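Pesticidial crystal protein CRY2AA (Bacillus thuringiensis serovar kurstaki, PDB 1I5P) binds midgut epithelial cells of dipteran and lepidopteran larvae and promotes their colloid-osmotic lysis as an insecticidal toxin. Local coordinates at residues L48-V53 with R245-L250; Q99-R104 with Q170-P175; T314-T319 with S334-R339. One frame throughout, in Å; residues are numbered along the deposited sequence.

Contact 1. Residues L48-V53 with R245-L250; sequences LYVAPV and RTYMFL
The phenol ring of Y247 lies against the backbone turn made by L48, Y49 and V50. Its chi1 of -167° sets CG anti to the backbone N and leads the ring out from helix 238-259 to the loop. The carbonyl oxygen of L48 meets the ring edge in its plane, with L48 O 3.1 Å from Y247 CD1. Y49 O comes to the same edge at 3.5 Å from Y247 CE1. Two polar oxygens thus face C-H groups of the ring rather than its face. V50 approaches the ring obliquely, and its CG2 branch is 3.6 Å from Y247 CD1. The same V50 CG2 reaches L250 CD1, one helical turn further on, at 4.3 Å.

The tight end is at L48. The L48 and T246 side chains cross at about a right angle, and L48 CD2 presses on T246 CG2 at 3.5 Å, closer than usual for two carbons. The T246 hydroxyl bonds to the L242 carbonyl, and its CB and CG2 meet the leucine. Y49 makes the loose side. Its CB grazes the ring, while the rest of its side chain leads away to the exposed surface. A water bridges the A51 backbone and the Y247 phenol: it accepts from A51 N at 2.9 Å and also bonds to Y247 OH at 2.8 Å. The phenol OH has a second partner in T97.

The contact joins the loop between helices 31-44 and 53-65 to helix 238-259 of the N-terminal helical domain. Helix 88-101 flanks it: F100 stacks on the Y247 ring, and I93 and D92 touch A51. Beyond T246 and L250 lies L275 of strand 275-278.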
ATOM      1  N   LEU A  48      -4.820  -3.706  13.968  1.00 23.15           N
ATOM      2  CA  LEU A  48      -4.334  -2.563  14.739  1.00 23.25           C
ATOM      3  C   LEU A  48      -5.565  -1.845  15.246  1.00 17.85           C
ATOM      4  O   LEU A  48      -5.597  -0.626  15.275  1.00 16.21           O
ATOM      5  CB  LEU A  48      -3.526  -1.626  13.843  1.00 22.93           C
ATOM      6  CG  LEU A  48      -2.095  -2.028  13.509  1.00 24.49           C
ATOM      7  CD1 LEU A  48      -2.063  -3.368  12.770  1.00 21.43           C
ATOM      8  CD2 LEU A  48      -1.485  -0.916  12.675  1.00 22.53           C
ATOM      9  N   TYR A  49      -6.566  -2.627  15.644  1.00 16.98           N
ATOM     10  CA  TYR A  49      -7.855  -2.103  16.083  1.00 15.89           C
ATOM     11  C   TYR A  49      -8.530  -1.643  14.797  1.00 14.64           C
ATOM     12  O   TYR A  49      -9.497  -0.886  14.803  1.00 13.23           O
ATOM     13  CB  TYR A  49      -7.694  -0.940  17.073  1.00 15.09           C
ATOM     14  CG  TYR A  49      -7.572  -1.409  18.506  1.00 16.40           C
ATOM     15  CD1 TYR A  49      -6.325  -1.646  19.080  1.00 19.04           C
ATOM     16  CD2 TYR A  49      -8.708  -1.700  19.257  1.00 17.34           C
ATOM     17  CE1 TYR A  49      -6.212  -2.168  20.368  1.00 22.53           C
ATOM     18  CE2 TYR A  49      -8.607  -2.226  20.544  1.00 21.37           C
ATOM     19  CZ  TYR A  49      -7.362  -2.460  21.092  1.00 22.68           C
ATOM     20  OH  TYR A  49      -7.274  -3.008  22.354  1.00 23.69           O
ATOM     21  N   VAL A  50      -7.984  -2.122  13.684  1.00 13.89           N
ATOM     22  CA  VAL A  50      -8.519  -1.802  12.369  1.00 14.30           C
ATOM     23  C   VAL A  50      -9.774  -2.640  12.158  1.00 14.25           C
ATOM     24  O   VAL A  50      -9.774  -3.844  12.399  1.00 14.00           O
ATOM     25  CB  VAL A  50      -7.508  -2.142  11.236  1.00 13.94           C
ATOM     26  CG1 VAL A  50      -8.175  -1.972   9.866  1.00 14.91           C
ATOM     27  CG2 VAL A  50      -6.289  -1.245  11.335  1.00 10.30           C
ATOM     28  N   ALA A  51     -10.847  -1.988  11.727  1.00 15.06           N
ATOM     29  CA  ALA A  51     -12.106  -2.672  11.463  1.00 13.38           C
ATOM     30  C   ALA A  51     -11.938  -3.419  10.146  1.00 13.25           C
ATOM     31  O   ALA A  51     -11.638  -2.813   9.119  1.00 13.59           O
ATOM     32  CB  ALA A  51     -13.234  -1.657  11.354  1.00 11.79           C
ATOM     33  N   PRO A  52     -12.114  -4.749  10.162  1.00 13.12           N
ATOM     34  CA  PRO A  52     -11.978  -5.578   8.961  1.00 13.44           C
ATOM     35  C   PRO A  52     -12.764  -5.109   7.738  1.00 13.71           C
ATOM     36  O   PRO A  52     -12.342  -5.348   6.606  1.00 11.40           O
ATOM     37  CB  PRO A  52     -12.435  -6.955   9.439  1.00 15.38           C
ATOM     38  CG  PRO A  52     -13.375  -6.628  10.580  1.00 14.59           C
ATOM     39  CD  PRO A  52     -12.580  -5.569  11.291  1.00 12.36           C
ATOM     40  N   VAL A  53     -13.904  -4.454   7.950  1.00 11.63           N
ATOM     41  CA  VAL A  53     -14.697  -3.976   6.825  1.00 12.24           C
ATOM     42  C   VAL A  53     -13.893  -3.054   5.898  1.00 13.74           C
ATOM     43  O   VAL A  53     -14.150  -3.001   4.690  1.00 14.48           O
ATOM     44  CB  VAL A  53     -15.958  -3.219   7.308  1.00 12.56           C
ATOM     45  CG1 VAL A  53     -15.564  -1.912   7.981  1.00 12.61           C
ATOM     46  CG2 VAL A  53     -16.886  -2.960   6.135  1.00 10.02           C
ATOM     47  N   ARG A 245       0.704   4.786  10.792  1.00  9.46           N
ATOM     48  CA  ARG A 245       0.625   4.884   9.337  1.00 11.37           C
ATOM     49  C   ARG A 245      -0.248   3.775   8.764  1.00 11.15           C
ATOM     50  O   ARG A 245      -1.112   4.021   7.925  1.00 11.70           O
ATOM     51  CB  ARG A 245       2.023   4.799   8.709  1.00 12.25           C
ATOM     52  CG  ARG A 245       2.010   4.717   7.183  1.00 10.91           C
ATOM     53  CD  ARG A 245       3.419   4.689   6.615  1.00 13.56           C
ATOM     54  NE  ARG A 245       3.414   4.534   5.163  1.00 14.22           N
ATOM     55  CZ  ARG A 245       3.039   3.428   4.526  1.00 16.76           C
ATOM     56  NH1 ARG A 245       2.638   2.362   5.206  1.00 14.44           N
ATOM     57  NH2 ARG A 245       3.056   3.392   3.202  1.00 15.63           N
ATOM     58  N   THR A 246      -0.009   2.552   9.225  1.00 10.70           N
ATOM     59  CA  THR A 246      -0.774   1.408   8.761  1.00 10.51           C
ATOM     60  C   THR A 246      -2.256   1.617   9.003  1.00 10.80           C
ATOM     61  O   THR A 246      -3.075   1.419   8.101  1.00 10.20           O
ATOM     62  CB  THR A 246      -0.327   0.120   9.470  1.00 10.25           C
ATOM     63  OG1 THR A 246       0.974  -0.246   8.995  1.00  9.12           O
ATOM     64  CG2 THR A 246      -1.306  -1.012   9.208  1.00  5.54           C
ATOM     65  N   TYR A 247      -2.594   2.028  10.221  1.00 11.56           N
ATOM     66  CA  TYR A 247      -3.981   2.259  10.581  1.00 11.52           C
ATOM     67  C   TYR A 247      -4.637   3.240   9.607  1.00 11.24           C
ATOM     68  O   TYR A 247      -5.713   2.969   9.075  1.00 12.27           O
ATOM     69  CB  TYR A 247      -4.085   2.804  12.011  1.00  9.79           C
ATOM     70  CG  TYR A 247      -5.499   2.769  12.541  1.00 11.14           C
ATOM     71  CD1 TYR A 247      -5.946   1.709  13.337  1.00 11.85           C
ATOM     72  CD2 TYR A 247      -6.416   3.758  12.186  1.00 11.63           C
ATOM     73  CE1 TYR A 247      -7.277   1.635  13.758  1.00 10.93           C
ATOM     74  CE2 TYR A 247      -7.744   3.692  12.598  1.00 13.16           C
ATOM     75  CZ  TYR A 247      -8.167   2.630  13.380  1.00 14.30           C
ATOM     76  OH  TYR A 247      -9.494   2.552  13.753  1.00 19.28           O
ATOM     77  N   MET A 248      -3.987   4.376   9.369  1.00 10.60           N
ATOM     78  CA  MET A 248      -4.526   5.386   8.456  1.00 11.23           C
ATOM     79  C   MET A 248      -4.485   4.971   6.985  1.00 11.60           C
ATOM     80  O   MET A 248      -5.360   5.344   6.201  1.00 11.39           O
ATOM     81  CB  MET A 248      -3.785   6.713   8.644  1.00  8.33           C
ATOM     82  CG  MET A 248      -4.073   7.401   9.983  1.00 16.18           C
ATOM     83  SD  MET A 248      -5.834   7.788  10.204  1.00 16.10           S
ATOM     84  CE  MET A 248      -5.991   7.766  12.014  1.00 18.47           C
ATOM     85  N   PHE A 249      -3.482   4.195   6.597  1.00 11.41           N
ATOM     86  CA  PHE A 249      -3.412   3.766   5.206  1.00 14.43           C
ATOM     87  C   PHE A 249      -4.524   2.761   4.892  1.00 14.63           C
ATOM     88  O   PHE A 249      -5.087   2.771   3.801  1.00 17.17           O
ATOM     89  CB  PHE A 249      -2.035   3.182   4.896  1.00 14.07           C
ATOM     90  CG  PHE A 249      -1.101   4.173   4.255  1.00 15.15           C
ATOM     91  CD1 PHE A 249      -0.612   5.258   4.980  1.00 15.09           C
ATOM     92  CD2 PHE A 249      -0.761   4.060   2.909  1.00 17.00           C
ATOM     93  CE1 PHE A 249       0.201   6.213   4.379  1.00 15.46           C
ATOM     94  CE2 PHE A 249       0.055   5.010   2.293  1.00 17.16           C
ATOM     95  CZ  PHE A 249       0.536   6.092   3.029  1.00 18.26           C
ATOM     96  N   LEU A 250      -4.857   1.908   5.855  1.00 13.45           N
ATOM     97  CA  LEU A 250      -5.913   0.922   5.648  1.00 14.49           C
ATOM     98  C   LEU A 250      -7.307   1.535   5.765  1.00 15.31           C
ATOM     99  O   LEU A 250      -8.227   1.143   5.045  1.00 13.50           O
ATOM    100  CB  LEU A 250      -5.778  -0.217   6.659  1.00 13.57           C
ATOM    101  CG  LEU A 250      -4.668  -1.237   6.385  1.00 11.96           C
ATOM    102  CD1 LEU A 250      -4.569  -2.212   7.546  1.00  9.54           C
ATOM    103  CD2 LEU A 250      -4.966  -1.974   5.088  1.00 11.70           C
TER
HETATM  104  O   HOH W   1     -10.695   0.941  11.755  1.00  8.44           O

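Contact 2. Residues Q99-R104 with Q170-P175; sequences QFLNQR and QLLLLP
L172 sends CG anti to its backbone N (chi1 -180°), which carries its isobutyl group out of helix 170-193 to the backbone of Q103. L101 takes the other course, with CG beside the backbone N (chi1 -60°), and drops its CD1 methyl onto the same helix. That methyl settles over the helix backbone where L171 and L172 join, with L101 CD1 4.0 Å from L171 CD2 and equally 4.0 Å from L172 CA. The L101 and L171 side chains meet at a slant. L172 CD2 lies 3.4 Å from Q103 O and 3.8 Å from Q103 CB, so it touches main chain as well as side chain.

Q103 runs past L172 in the opposite direction, its chain extended beyond CG. The amide end takes up a water, with Q103 NE2 giving its hydrogen over 2.8 Å. The water also accepts from L172 N at 3.0 Å. One water therefore receives both an amide side chain and the backbone N-H of L172. Between L101 and Q103 the chain turns out of helix 88-101 at N102, whose phi is positive (64°). R104 follows and directs its side chain back to a salt bridge with E98.

The contact joins the C-terminal end of helix 88-101 and the residues after it to helix 170-193 in the N-terminal helical bundle. Further along helix 170-193, P175 lies against I93 and T97 of helix 88-101 where the helix is kinked. F244 of helix 238-259 touches both L101 and L171, and A230 of helix 202-232 covers L171 as well.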
ATOM      1  N   GLN A  99     -10.185   4.155  20.277  1.00 15.30           N
ATOM      2  CA  GLN A  99      -9.318   3.345  21.111  1.00 16.59           C
ATOM      3  C   GLN A  99      -7.877   3.383  20.611  1.00 16.88           C
ATOM      4  O   GLN A  99      -6.941   3.470  21.406  1.00 17.43           O
ATOM      5  CB  GLN A  99      -9.825   1.900  21.158  1.00 18.37           C
ATOM      6  CG  GLN A  99      -9.082   1.010  22.155  1.00 19.55           C
ATOM      7  CD  GLN A  99      -9.886  -0.220  22.542  1.00 20.89           C
ATOM      8  OE1 GLN A  99     -11.020  -0.394  22.098  1.00 24.17           O
ATOM      9  NE2 GLN A  99      -9.303  -1.077  23.376  1.00 16.65           N
ATOM     10  N   PHE A 100      -7.701   3.329  19.293  1.00 16.36           N
ATOM     11  CA  PHE A 100      -6.368   3.353  18.698  1.00 15.68           C
ATOM     12  C   PHE A 100      -5.633   4.666  18.954  1.00 13.63           C
ATOM     13  O   PHE A 100      -4.468   4.662  19.337  1.00 13.44           O
ATOM     14  CB  PHE A 100      -6.443   3.119  17.184  1.00 14.62           C
ATOM     15  CG  PHE A 100      -5.092   3.100  16.508  1.00 14.55           C
ATOM     16  CD1 PHE A 100      -4.232   2.020  16.679  1.00 13.25           C
ATOM     17  CD2 PHE A 100      -4.670   4.172  15.727  1.00 12.06           C
ATOM     18  CE1 PHE A 100      -2.973   2.002  16.081  1.00 14.74           C
ATOM     19  CE2 PHE A 100      -3.409   4.168  15.123  1.00 13.81           C
ATOM     20  CZ  PHE A 100      -2.558   3.078  15.304  1.00 13.74           C
ATOM     21  N   LEU A 101      -6.315   5.785  18.741  1.00 13.15           N
ATOM     22  CA  LEU A 101      -5.692   7.091  18.928  1.00 16.33           C
ATOM     23  C   LEU A 101      -5.739   7.604  20.364  1.00 17.90           C
ATOM     24  O   LEU A 101      -5.034   8.550  20.715  1.00 15.60           O
ATOM     25  CB  LEU A 101      -6.363   8.118  18.013  1.00 13.16           C
ATOM     26  CG  LEU A 101      -6.290   7.837  16.512  1.00 14.44           C
ATOM     27  CD1 LEU A 101      -7.095   8.897  15.765  1.00 11.74           C
ATOM     28  CD2 LEU A 101      -4.837   7.838  16.051  1.00 12.53           C
ATOM     29  N   ASN A 102      -6.562   6.963  21.184  1.00 20.34           N
ATOM     30  CA  ASN A 102      -6.756   7.367  22.568  1.00 23.71           C
ATOM     31  C   ASN A 102      -7.380   8.758  22.560  1.00 23.31           C
ATOM     32  O   ASN A 102      -7.047   9.610  23.380  1.00 24.46           O
ATOM     33  CB  ASN A 102      -5.435   7.375  23.347  1.00 26.08           C
ATOM     34  CG  ASN A 102      -5.642   7.581  24.843  1.00 32.01           C
ATOM     35  OD1 ASN A 102      -6.718   7.306  25.372  1.00 35.36           O
ATOM     36  ND2 ASN A 102      -4.602   8.047  25.533  1.00 29.94           N
ATOM     37  N   GLN A 103      -8.275   8.982  21.602  1.00 22.82           N
ATOM     38  CA  GLN A 103      -8.988  10.250  21.476  1.00 25.97           C
ATOM     39  C   GLN A 103     -10.476   9.936  21.457  1.00 25.96           C
ATOM     40  O   GLN A 103     -10.900   8.913  20.928  1.00 26.39           O
ATOM     41  CB  GLN A 103      -8.623  10.983  20.176  1.00 28.53           C
ATOM     42  CG  GLN A 103      -7.148  11.339  20.003  1.00 29.80           C
ATOM     43  CD  GLN A 103      -6.891  12.212  18.775  1.00 31.87           C
ATOM     44  OE1 GLN A 103      -5.769  12.271  18.265  1.00 31.01           O
ATOM     45  NE2 GLN A 103      -7.929  12.905  18.307  1.00 29.68           N
ATOM     46  N   ARG A 104     -11.269  10.822  22.037  1.00 26.52           N
ATOM     47  CA  ARG A 104     -12.707  10.627  22.082  1.00 27.65           C
ATOM     48  C   ARG A 104     -13.455  11.866  21.630  1.00 26.42           C
ATOM     49  O   ARG A 104     -13.008  12.989  21.854  1.00 27.14           O
ATOM     50  CB  ARG A 104     -13.144  10.262  23.501  1.00 30.58           C
ATOM     51  CG  ARG A 104     -12.899   8.811  23.871  1.00 37.69           C
ATOM     52  CD  ARG A 104     -14.211   8.162  24.278  1.00 43.10           C
ATOM     53  NE  ARG A 104     -15.224   8.365  23.247  1.00 47.82           N
ATOM     54  CZ  ARG A 104     -16.488   8.697  23.490  1.00 48.59           C
ATOM     55  NH1 ARG A 104     -16.906   8.865  24.737  1.00 48.58           N
ATOM     56  NH2 ARG A 104     -17.332   8.873  22.481  1.00 46.15           N
ATOM     57  N   GLN A 170     -10.847  16.091  13.501  1.00 16.72           N
ATOM     58  CA  GLN A 170     -10.653  15.721  12.103  1.00 16.36           C
ATOM     59  C   GLN A 170      -9.907  14.409  11.895  1.00 14.99           C
ATOM     60  O   GLN A 170     -10.303  13.610  11.049  1.00 16.16           O
ATOM     61  CB  GLN A 170      -9.953  16.851  11.344  1.00 17.60           C
ATOM     62  CG  GLN A 170     -10.646  18.200  11.490  1.00 21.01           C
ATOM     63  CD  GLN A 170     -10.293  19.164  10.380  1.00 23.37           C
ATOM     64  OE1 GLN A 170      -9.122  19.347  10.049  1.00 29.72           O
ATOM     65  NE2 GLN A 170     -11.311  19.791   9.793  1.00 24.12           N
ATOM     66  N   LEU A 171      -8.843  14.172  12.658  1.00 13.61           N
ATOM     67  CA  LEU A 171      -8.092  12.927  12.498  1.00 14.19           C
ATOM     68  C   LEU A 171      -8.896  11.740  13.010  1.00 14.69           C
ATOM     69  O   LEU A 171      -8.906  10.670  12.401  1.00 13.03           O
ATOM     70  CB  LEU A 171      -6.759  12.981  13.250  1.00 13.40           C
ATOM     71  CG  LEU A 171      -5.871  11.741  13.065  1.00 14.10           C
ATOM     72  CD1 LEU A 171      -5.264  11.754  11.651  1.00 10.24           C
ATOM     73  CD2 LEU A 171      -4.765  11.732  14.110  1.00 12.00           C
ATOM     74  N   LEU A 172      -9.569  11.933  14.138  1.00 13.66           N
ATOM     75  CA  LEU A 172     -10.370  10.873  14.728  1.00 13.72           C
ATOM     76  C   LEU A 172     -11.518  10.441  13.821  1.00 14.15           C
ATOM     77  O   LEU A 172     -11.883   9.266  13.785  1.00 12.79           O
ATOM     78  CB  LEU A 172     -10.922  11.336  16.080  1.00 18.22           C
ATOM     79  CG  LEU A 172     -11.784  10.330  16.846  1.00 19.67           C
ATOM     80  CD1 LEU A 172     -11.125   8.958  16.813  1.00 18.13           C
ATOM     81  CD2 LEU A 172     -11.971  10.808  18.284  1.00 23.87           C
ATOM     82  N   LEU A 173     -12.073  11.397  13.087  1.00 13.39           N
ATOM     83  CA  LEU A 173     -13.184  11.137  12.187  1.00 14.45           C
ATOM     84  C   LEU A 173     -12.740  10.809  10.764  1.00 13.35           C
ATOM     85  O   LEU A 173     -13.557  10.431   9.926  1.00 13.66           O
ATOM     86  CB  LEU A 173     -14.108  12.355  12.153  1.00 13.49           C
ATOM     87  CG  LEU A 173     -14.809  12.719  13.466  1.00 16.63           C
ATOM     88  CD1 LEU A 173     -15.450  14.095  13.353  1.00 14.93           C
ATOM     89  CD2 LEU A 173     -15.863  11.664  13.780  1.00 14.28           C
ATOM     90  N   LEU A 174     -11.447  10.946  10.489  1.00 12.75           N
ATOM     91  CA  LEU A 174     -10.937  10.696   9.140  1.00 11.67           C
ATOM     92  C   LEU A 174     -11.376   9.347   8.536  1.00 10.14           C
ATOM     93  O   LEU A 174     -11.778   9.297   7.371  1.00  9.95           O
ATOM     94  CB  LEU A 174      -9.414  10.834   9.110  1.00  7.52           C
ATOM     95  CG  LEU A 174      -8.799  11.110   7.728  1.00 12.30           C
ATOM     96  CD1 LEU A 174      -9.432  12.362   7.103  1.00 11.29           C
ATOM     97  CD2 LEU A 174      -7.291  11.285   7.857  1.00 10.42           C
ATOM     98  N   PRO A 175     -11.313   8.247   9.308  1.00  7.93           N
ATOM     99  CA  PRO A 175     -11.733   6.957   8.753  1.00 12.21           C
ATOM    100  C   PRO A 175     -13.191   7.026   8.310  1.00 12.82           C
ATOM    101  O   PRO A 175     -13.537   6.583   7.224  1.00 13.92           O
ATOM    102  CB  PRO A 175     -11.507   5.992   9.917  1.00  9.70           C
ATOM    103  CG  PRO A 175     -10.315   6.587  10.589  1.00 11.23           C
ATOM    104  CD  PRO A 175     -10.695   8.059  10.631  1.00  9.01           C
TER
HETATM  105  O   HOH W   2      -8.761  14.170  16.003  1.00 12.60           O

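Contact 3. Residues T314-T319 with S334-R339; sequences TRLSIT and SLNSAR
S334 and L316 face each other as an antiparallel hydrogen-bonded pair. L316 N gives to S334 O at 2.8 Å, and S334 N returns to L316 O at 2.9 Å. S334 OG sits between the backbone N and the carbonyl carbon (chi1 60°), and from there donates to N336 OD1 at 2.7 Å, a bond within its own strand.

L335 comes next, opposite R315 in a non-hydrogen-bonded pair. The S334 carbonyl also receives a CA-H contact from R315. L335 CD1 folds back to T314 O at 3.4 Å, while the R315 side chain starts on the same face and leads away to the carbonyl of A408.

At N336 the regular pairing breaks. Its backbone is close to helical, with psi -23°, and one extra residue is taken up here. T314 therefore faces two residues: N336 N gives to T314 O at 2.8 Å, nearly head-on, and T314 N gives to S337 O at 2.8 Å with the donor tilted 31° from the carbonyl plane. This is a beta bulge. The N336 amide stands across L316, with L316 CD1 3.6 Å from N336 ND2. S337 then sets its CB against T314 OG1 at 3.7 Å, and its hydroxyl bonds to A353 O and H358.

The two strands, 308-321 and 329-342, form a beta hairpin of the middle, beta-prism domain. Strand 360-363 borders 308-321, and its F360 touches R315 and L335. On the side of L335 and A338 lies strand 462-469, through A462 and L464.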
ATOM      1  N   THR A 314      23.433 -12.895  12.452  1.00 22.03           N
ATOM      2  CA  THR A 314      24.163 -13.455  13.574  1.00 20.86           C
ATOM      3  C   THR A 314      23.255 -13.564  14.785  1.00 22.13           C
ATOM      4  O   THR A 314      22.895 -12.551  15.385  1.00 18.74           O
ATOM      5  CB  THR A 314      25.355 -12.568  13.965  1.00 21.53           C
ATOM      6  OG1 THR A 314      26.157 -12.301  12.809  1.00 19.29           O
ATOM      7  CG2 THR A 314      26.205 -13.260  15.029  1.00 18.64           C
ATOM      8  N   ARG A 315      22.873 -14.786  15.140  1.00 23.29           N
ATOM      9  CA  ARG A 315      22.038 -14.983  16.318  1.00 27.32           C
ATOM     10  C   ARG A 315      22.909 -15.530  17.441  1.00 29.92           C
ATOM     11  O   ARG A 315      23.743 -16.414  17.222  1.00 29.51           O
ATOM     12  CB  ARG A 315      20.902 -15.961  16.032  1.00 25.89           C
ATOM     13  CG  ARG A 315      21.342 -17.364  15.668  1.00 27.54           C
ATOM     14  CD  ARG A 315      20.118 -18.199  15.364  1.00 29.53           C
ATOM     15  NE  ARG A 315      20.431 -19.426  14.644  1.00 31.70           N
ATOM     16  CZ  ARG A 315      19.528 -20.128  13.973  1.00 32.42           C
ATOM     17  NH1 ARG A 315      18.267 -19.715  13.934  1.00 30.31           N
ATOM     18  NH2 ARG A 315      19.881 -21.240  13.342  1.00 33.45           N
ATOM     19  N   LEU A 316      22.722 -14.999  18.642  1.00 31.78           N
ATOM     20  CA  LEU A 316      23.497 -15.451  19.787  1.00 32.51           C
ATOM     21  C   LEU A 316      22.613 -15.849  20.962  1.00 33.30           C
ATOM     22  O   LEU A 316      21.606 -15.198  21.246  1.00 32.38           O
ATOM     23  CB  LEU A 316      24.469 -14.354  20.238  1.00 31.93           C
ATOM     24  CG  LEU A 316      25.573 -13.921  19.265  1.00 34.84           C
ATOM     25  CD1 LEU A 316      26.360 -12.768  19.870  1.00 35.50           C
ATOM     26  CD2 LEU A 316      26.493 -15.096  18.964  1.00 35.97           C
ATOM     27  N   SER A 317      22.999 -16.937  21.625  1.00 34.71           N
ATOM     28  CA  SER A 317      22.308 -17.448  22.809  1.00 36.00           C
ATOM     29  C   SER A 317      23.333 -17.576  23.925  1.00 37.82           C
ATOM     30  O   SER A 317      24.077 -18.552  23.992  1.00 38.15           O
ATOM     31  CB  SER A 317      21.687 -18.819  22.545  1.00 35.49           C
ATOM     32  OG  SER A 317      20.420 -18.702  21.925  1.00 36.74           O
ATOM     33  N   ILE A 318      23.372 -16.578  24.797  1.00 40.03           N
ATOM     34  CA  ILE A 318      24.307 -16.570  25.910  1.00 42.77           C
ATOM     35  C   ILE A 318      23.575 -16.652  27.242  1.00 44.68           C
ATOM     36  O   ILE A 318      22.639 -15.895  27.497  1.00 42.93           O
ATOM     37  CB  ILE A 318      25.167 -15.293  25.887  1.00 41.96           C
ATOM     38  CG1 ILE A 318      25.988 -15.260  24.597  1.00 42.37           C
ATOM     39  CG2 ILE A 318      26.072 -15.246  27.110  1.00 42.09           C
ATOM     40  CD1 ILE A 318      26.336 -13.867  24.123  1.00 43.12           C
ATOM     41  N   THR A 319      24.008 -17.583  28.085  1.00 47.80           N
ATOM     42  CA  THR A 319      23.409 -17.773  29.400  1.00 51.21           C
ATOM     43  C   THR A 319      24.500 -17.724  30.457  1.00 53.14           C
ATOM     44  O   THR A 319      24.936 -18.767  30.945  1.00 54.95           O
ATOM     45  CB  THR A 319      22.709 -19.141  29.507  1.00 51.18           C
ATOM     46  OG1 THR A 319      21.711 -19.257  28.486  1.00 53.44           O
ATOM     47  CG2 THR A 319      22.053 -19.295  30.873  1.00 52.23           C
ATOM     48  N   SER A 334      19.732 -13.010  21.139  1.00 22.64           N
ATOM     49  CA  SER A 334      19.757 -11.816  20.312  1.00 22.36           C
ATOM     50  C   SER A 334      20.178 -12.011  18.863  1.00 22.11           C
ATOM     51  O   SER A 334      20.811 -13.008  18.507  1.00 20.25           O
ATOM     52  CB  SER A 334      20.699 -10.800  20.946  1.00 24.05           C
ATOM     53  OG  SER A 334      22.011 -11.335  21.030  1.00 21.80           O
ATOM     54  N   LEU A 335      19.796 -11.040  18.037  1.00 20.40           N
ATOM     55  CA  LEU A 335      20.155 -10.997  16.624  1.00 19.86           C
ATOM     56  C   LEU A 335      21.031  -9.756  16.576  1.00 20.19           C
ATOM     57  O   LEU A 335      20.543  -8.628  16.685  1.00 20.10           O
ATOM     58  CB  LEU A 335      18.928 -10.805  15.727  1.00 17.20           C
ATOM     59  CG  LEU A 335      19.261 -10.595  14.243  1.00 17.45           C
ATOM     60  CD1 LEU A 335      19.989 -11.813  13.693  1.00 13.70           C
ATOM     61  CD2 LEU A 335      17.985 -10.329  13.455  1.00 15.16           C
ATOM     62  N   ASN A 336      22.330  -9.979  16.436  1.00 20.27           N
ATOM     63  CA  ASN A 336      23.305  -8.903  16.438  1.00 20.84           C
ATOM     64  C   ASN A 336      23.595  -8.264  15.092  1.00 20.88           C
ATOM     65  O   ASN A 336      24.044  -7.118  15.029  1.00 18.37           O
ATOM     66  CB  ASN A 336      24.608  -9.429  17.047  1.00 23.21           C
ATOM     67  CG  ASN A 336      24.465  -9.783  18.522  1.00 26.07           C
ATOM     68  OD1 ASN A 336      23.516 -10.458  18.926  1.00 27.61           O
ATOM     69  ND2 ASN A 336      25.417  -9.331  19.329  1.00 24.72           N
ATOM     70  N   SER A 337      23.338  -9.004  14.020  1.00 19.81           N
ATOM     71  CA  SER A 337      23.603  -8.514  12.676  1.00 19.72           C
ATOM     72  C   SER A 337      22.685  -9.200  11.680  1.00 19.59           C
ATOM     73  O   SER A 337      22.303 -10.356  11.868  1.00 20.26           O
ATOM     74  CB  SER A 337      25.061  -8.794  12.302  1.00 19.10           C
ATOM     75  OG  SER A 337      25.366  -8.306  11.007  1.00 19.94           O
ATOM     76  N   ALA A 338      22.346  -8.495  10.610  1.00 16.76           N
ATOM     77  CA  ALA A 338      21.464  -9.063   9.610  1.00 18.22           C
ATOM     78  C   ALA A 338      21.620  -8.410   8.253  1.00 18.50           C
ATOM     79  O   ALA A 338      22.066  -7.269   8.140  1.00 19.20           O
ATOM     80  CB  ALA A 338      20.014  -8.942  10.073  1.00 18.33           C
ATOM     81  N   ARG A 339      21.251  -9.154   7.221  1.00 18.50           N
ATOM     82  CA  ARG A 339      21.304  -8.658   5.859  1.00 19.39           C
ATOM     83  C   ARG A 339      20.259  -9.438   5.083  1.00 17.46           C
ATOM     84  O   ARG A 339      20.153 -10.656   5.216  1.00 17.11           O
ATOM     85  CB  ARG A 339      22.699  -8.861   5.256  1.00 19.78           C
ATOM     86  CG  ARG A 339      22.850  -8.341   3.825  1.00 22.35           C
ATOM     87  CD  ARG A 339      24.317  -8.109   3.479  1.00 24.41           C
ATOM     88  NE  ARG A 339      25.138  -9.288   3.754  1.00 30.14           N
ATOM     89  CZ  ARG A 339      26.466  -9.273   3.848  1.00 33.66           C
ATOM     90  NH1 ARG A 339      27.135  -8.137   3.688  1.00 30.50           N
ATOM     91  NH2 ARG A 339      27.128 -10.396   4.108  1.00 35.44           N
TER

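How the contacts relate
Contacts 1 and 2 belong to the helical domain and lie side by side, with centres 12 Å apart; they meet chiefly where F100 packs on L48 and Y247. Contact 2 is nested in the chain loop closed by contact 1. Contact 1 is buried and contact 2 lies nearer the surface, yet both use apolar side chains, carbonyl oxygens against carbon and one bridging water. Helix 88-101 takes part in contact 2 and flanks contact 1. Contact 3 is also buried, but stands about 32 Å from contact 1, centre to centre, in the middle domain. There the backbone itself makes the join, through direct hydrogen bonds between neighbouring strands.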